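Local coordinates for protein glycerol dehydratase (PDB 1R9D) that probably acts as a glycyl-radical lyase that dehydrates glycerol without the help of vitamin B12, at residues 667-680 with 775-787. Residues are numbered along the deposited sequence; the frame is centred on the assembly and turned at random.
Sequences DGVSPSRGCDVSGP and IQNDIIARTEHVM
Thr783 OG1 is gripped from two directions: it accepts from Gly674 N at 2.9 Å and donates to Asp676 OD1, 2.7 Å away, which it meets on the syn side, though somewhat out of the carboxylate plane. With chi1 at -56°, OG1 lies anti to the carbonyl carbon of Thr783, leaving CG2 over one face of the His785 ring, toward its rim. The other oxygen of the same carboxylate, Asp676 OD2, accepts from His785 NE2 at 2.8 Å; the donor stands well above the carboxylate plane, and the planes of ring and carboxylate are 74° apart. Over the opposite face of the His785 ring lies Pro680, its CB 4.2 Å from the centroid in a CH-pi contact. The C-terminal tail of this glycyl-radical enzyme fold, running out of helix 773-781, lies along the loop before helix 680-687, with strand 702-705 also touching Pro680 and His785. Nearer the helix, Arg673 bends at chi3 (67°) and lays its guanidinium on Ala781, whose CB sits 3.4 Å from Arg673 CZ. At that group's edge Arg673 NH2 makes a salt bridge with Asp778, its N-H meeting the anti lone pair of OD2 at 2.8 Å. Deeper in, water 1 links Asp667 OD2, Asp778 OD1 and Arg782 NE, while Asn702 holds Asp667 OD1 and the Val761 carbonyl takes Arg782 NH2; the Asp667 carboxylate stacks offset over the Arg782 guanidinium, through charge alone.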
loop_
_atom_site.group_PDB
_atom_site.type_symbol
_atom_site.label_atom_id
_atom_site.label_comp_id
_atom_site.label_asym_id
_atom_site.label_seq_id
_atom_site.Cartn_x
_atom_site.Cartn_y
_atom_site.Cartn_z
ATOM N N ASP A 667 34.609 22.341 0.206
ATOM C CA ASP A 667 33.534 22.080 -0.752
ATOM C C ASP A 667 33.885 20.976 -1.757
ATOM O O ASP A 667 34.915 21.042 -2.422
ATOM C CB ASP A 667 33.199 23.378 -1.497
ATOM C CG ASP A 667 34.435 24.056 -2.075
ATOM O OD1 ASP A 667 34.575 24.091 -3.314
ATOM O OD2 ASP A 667 35.276 24.548 -1.286
ATOM N N GLY A 668 33.026 19.964 -1.861
ATOM C CA GLY A 668 33.265 18.870 -2.791
ATOM C C GLY A 668 34.603 18.191 -2.546
ATOM O O GLY A 668 34.935 17.865 -1.410
ATOM N N VAL A 669 35.369 17.970 -3.609
ATOM C CA VAL A 669 36.680 17.345 -3.473
ATOM C C VAL A 669 37.785 18.389 -3.635
ATOM O O VAL A 669 38.945 18.051 -3.867
ATOM C CB VAL A 669 36.876 16.212 -4.511
ATOM C CG1 VAL A 669 35.891 15.086 -4.221
ATOM C CG2 VAL A 669 36.682 16.750 -5.933
ATOM N N SER A 670 37.413 19.663 -3.512
ATOM C CA SER A 670 38.366 20.764 -3.646
ATOM C C SER A 670 39.239 20.886 -2.397
ATOM O O SER A 670 38.797 20.587 -1.293
ATOM C CB SER A 670 37.623 22.098 -3.833
ATOM O OG SER A 670 36.596 22.005 -4.803
ATOM N N PRO A 671 40.497 21.327 -2.561
ATOM C CA PRO A 671 41.396 21.484 -1.412
ATOM C C PRO A 671 40.814 22.526 -0.451
ATOM O O PRO A 671 40.025 23.379 -0.871
ATOM C CB PRO A 671 42.694 21.972 -2.056
ATOM C CG PRO A 671 42.670 21.309 -3.402
ATOM C CD PRO A 671 41.225 21.501 -3.831
ATOM N N SER A 672 41.184 22.456 0.825
ATOM C CA SER A 672 40.697 23.421 1.814
ATOM C C SER A 672 41.260 24.802 1.494
ATOM O O SER A 672 42.322 24.918 0.893
ATOM C CB SER A 672 41.125 23.018 3.229
ATOM O OG SER A 672 40.471 21.834 3.652
ATOM N N ARG A 673 40.553 25.843 1.915
ATOM C CA ARG A 673 40.976 27.215 1.647
ATOM C C ARG A 673 42.416 27.500 2.058
ATOM O O ARG A 673 42.834 27.154 3.162
ATOM C CB ARG A 673 40.049 28.207 2.359
ATOM C CG ARG A 673 40.053 28.077 3.868
ATOM C CD ARG A 673 39.266 29.200 4.523
ATOM N NE ARG A 673 37.835 29.119 4.236
ATOM C CZ ARG A 673 36.917 29.874 4.831
ATOM N NH1 ARG A 673 37.283 30.766 5.742
ATOM N NH2 ARG A 673 35.634 29.724 4.529
ATOM N N GLY A 674 43.155 28.133 1.150
ATOM C CA GLY A 674 44.541 28.498 1.400
ATOM C C GLY A 674 45.536 27.362 1.540
ATOM O O GLY A 674 46.723 27.606 1.774
ATOM N N CYS A 675 45.073 26.123 1.391
ATOM C CA CYS A 675 45.958 24.971 1.524
ATOM C C CYS A 675 46.698 24.611 0.247
ATOM O O CYS A 675 47.790 24.044 0.301
ATOM C CB CYS A 675 45.173 23.762 2.027
ATOM S SG CYS A 675 44.732 23.898 3.770
ATOM N N ASP A 676 46.100 24.933 -0.896
ATOM C CA ASP A 676 46.720 24.651 -2.182
ATOM C C ASP A 676 47.579 25.846 -2.591
ATOM O O ASP A 676 47.104 26.799 -3.207
ATOM C CB ASP A 676 45.646 24.320 -3.243
ATOM C CG ASP A 676 44.435 25.251 -3.193
ATOM O OD1 ASP A 676 44.125 25.813 -2.117
ATOM O OD2 ASP A 676 43.767 25.397 -4.240
ATOM N N VAL A 677 48.856 25.774 -2.232
ATOM C CA VAL A 677 49.810 26.843 -2.501
ATOM C C VAL A 677 50.858 26.486 -3.551
ATOM O O VAL A 677 51.917 27.120 -3.624
ATOM C CB VAL A 677 50.542 27.230 -1.203
ATOM C CG1 VAL A 677 49.538 27.713 -0.166
ATOM C CG2 VAL A 677 51.311 26.022 -0.659
ATOM N N SER A 678 50.565 25.487 -4.374
ATOM C CA SER A 678 51.512 25.061 -5.395
ATOM C C SER A 678 51.009 25.252 -6.823
ATOM O O SER A 678 51.570 24.691 -7.764
ATOM C CB SER A 678 51.879 23.590 -5.165
ATOM O OG SER A 678 52.287 23.380 -3.823
ATOM N N GLY A 679 49.962 26.055 -6.989
ATOM C CA GLY A 679 49.427 26.282 -8.322
ATOM C C GLY A 679 48.223 25.407 -8.636
ATOM O O GLY A 679 48.014 24.384 -7.986
ATOM N N PRO A 680 47.413 25.777 -9.640
ATOM C CA PRO A 680 46.227 24.995 -10.010
ATOM C C PRO A 680 46.497 23.615 -10.613
ATOM O O PRO A 680 45.696 22.700 -10.443
ATOM C CB PRO A 680 45.493 25.924 -10.975
ATOM C CG PRO A 680 46.615 26.677 -11.629
ATOM C CD PRO A 680 47.511 27.001 -10.457
ATOM N N ILE A 775 27.661 32.127 3.424
ATOM C CA ILE A 775 28.001 31.474 2.169
ATOM C C ILE A 775 28.802 32.440 1.302
ATOM O O ILE A 775 29.731 32.035 0.604
ATOM C CB ILE A 775 26.722 31.015 1.435
ATOM C CG1 ILE A 775 25.990 29.988 2.305
ATOM C CG2 ILE A 775 27.068 30.430 0.066
ATOM C CD1 ILE A 775 24.582 29.660 1.832
ATOM N N GLN A 776 28.449 33.721 1.350
ATOM C CA GLN A 776 29.181 34.719 0.576
ATOM C C GLN A 776 30.637 34.725 1.033
ATOM O O GLN A 776 31.556 34.739 0.211
ATOM C CB GLN A 776 28.607 36.118 0.791
ATOM C CG GLN A 776 27.190 36.329 0.301
ATOM C CD GLN A 776 26.760 37.775 0.462
ATOM O OE1 GLN A 776 27.172 38.446 1.408
ATOM N NE2 GLN A 776 25.929 38.260 -0.454
ATOM N N ASN A 777 30.837 34.713 2.348
ATOM C CA ASN A 777 32.182 34.730 2.914
ATOM C C ASN A 777 32.980 33.469 2.603
ATOM O O ASN A 777 34.193 33.533 2.429
ATOM C CB ASN A 777 32.126 34.937 4.431
ATOM C CG ASN A 777 31.658 36.333 4.809
ATOM O OD1 ASN A 777 31.744 37.262 4.005
ATOM N ND2 ASN A 777 31.177 36.487 6.037
ATOM N N ASP A 778 32.310 32.323 2.540
ATOM C CA ASP A 778 33.009 31.081 2.235
ATOM C C ASP A 778 33.559 31.160 0.812
ATOM O O ASP A 778 34.690 30.751 0.552
ATOM C CB ASP A 778 32.065 29.878 2.366
ATOM C CG ASP A 778 32.792 28.545 2.219
ATOM O OD1 ASP A 778 32.341 27.700 1.414
ATOM O OD2 ASP A 778 33.810 28.342 2.915
ATOM N N ILE A 779 32.762 31.702 -0.108
ATOM C CA ILE A 779 33.188 31.829 -1.499
ATOM C C ILE A 779 34.337 32.827 -1.644
ATOM O O ILE A 779 35.294 32.586 -2.378
ATOM C CB ILE A 779 32.012 32.264 -2.405
ATOM C CG1 ILE A 779 30.969 31.141 -2.454
ATOM C CG2 ILE A 779 32.516 32.603 -3.802
ATOM C CD1 ILE A 779 29.682 31.515 -3.186
ATOM N N ILE A 780 34.239 33.947 -0.942
ATOM C CA ILE A 780 35.288 34.960 -1.001
ATOM C C ILE A 780 36.605 34.412 -0.433
ATOM O O ILE A 780 37.689 34.763 -0.909
ATOM C CB ILE A 780 34.864 36.227 -0.205
ATOM C CG1 ILE A 780 33.702 36.917 -0.926
ATOM C CG2 ILE A 780 36.038 37.183 -0.060
ATOM C CD1 ILE A 780 33.028 38.012 -0.110
ATOM N N ALA A 781 36.503 33.541 0.567
ATOM C CA ALA A 781 37.682 32.972 1.221
ATOM C C ALA A 781 38.389 31.865 0.442
ATOM O O ALA A 781 39.492 31.451 0.808
ATOM C CB ALA A 781 37.309 32.467 2.611
ATOM N N ARG A 782 37.767 31.387 -0.628
ATOM C CA ARG A 782 38.377 30.333 -1.427
ATOM C C ARG A 782 39.699 30.785 -2.029
ATOM O O ARG A 782 39.904 31.970 -2.301
ATOM C CB ARG A 782 37.431 29.906 -2.545
ATOM C CG ARG A 782 36.211 29.172 -2.040
ATOM C CD ARG A 782 35.229 28.908 -3.164
ATOM N NE ARG A 782 34.015 28.275 -2.662
ATOM C CZ ARG A 782 32.946 28.015 -3.407
ATOM N NH1 ARG A 782 32.943 28.334 -4.695
ATOM N NH2 ARG A 782 31.884 27.436 -2.861
ATOM N N THR A 783 40.596 29.827 -2.238
ATOM C CA THR A 783 41.895 30.121 -2.825
ATOM C C THR A 783 41.724 30.740 -4.208
ATOM O O THR A 783 40.900 30.287 -5.001
ATOM C CB THR A 783 42.735 28.844 -2.993
ATOM O OG1 THR A 783 42.869 28.184 -1.729
ATOM C CG2 THR A 783 44.114 29.190 -3.543
ATOM N N GLU A 784 42.501 31.778 -4.493
ATOM C CA GLU A 784 42.450 32.423 -5.797
ATOM C C GLU A 784 43.730 32.054 -6.532
ATOM O O GLU A 784 44.823 32.364 -6.064
ATOM C CB GLU A 784 42.357 33.942 -5.652
ATOM C CG GLU A 784 42.537 34.686 -6.967
ATOM C CD GLU A 784 42.480 36.195 -6.804
ATOM O OE1 GLU A 784 41.364 36.738 -6.648
ATOM O OE2 GLU A 784 43.553 36.836 -6.821
ATOM N N HIS A 785 43.593 31.399 -7.679
ATOM C CA HIS A 785 44.747 30.971 -8.466
ATOM C C HIS A 785 45.076 31.858 -9.656
ATOM O O HIS A 785 44.276 32.685 -10.090
ATOM C CB HIS A 785 44.523 29.554 -9.014
ATOM C CG HIS A 785 44.589 28.476 -7.980
ATOM N ND1 HIS A 785 45.773 28.070 -7.405
ATOM C CD2 HIS A 785 43.620 27.708 -7.429
ATOM C CE1 HIS A 785 45.530 27.096 -6.546
ATOM N NE2 HIS A 785 44.231 26.857 -6.542
ATOM N N VAL A 786 46.288 31.665 -10.165
ATOM C CA VAL A 786 46.774 32.327 -11.362
ATOM C C VAL A 786 47.230 31.112 -12.153
ATOM O O VAL A 786 47.462 30.054 -11.569
ATOM C CB VAL A 786 47.957 33.285 -11.090
ATOM C CG1 VAL A 786 47.435 34.567 -10.448
ATOM C CG2 VAL A 786 48.987 32.619 -10.194
ATOM N N MET A 787 47.343 31.243 -13.465
ATOM C CA MET A 787 47.719 30.111 -14.301
ATOM C C MET A 787 49.191 29.726 -14.151
ATOM O O MET A 787 49.512 28.597 -13.755
ATOM C CB MET A 787 47.387 30.435 -15.761
ATOM C CG MET A 787 46.934 29.246 -16.593
ATOM S SD MET A 787 45.416 28.450 -16.009
ATOM C CE MET A 787 44.149 29.330 -16.936
HETATM O O HOH W 1 34.366 26.770 -0.191
HETATM O O HOH W 2 36.573 28.783 1.392
#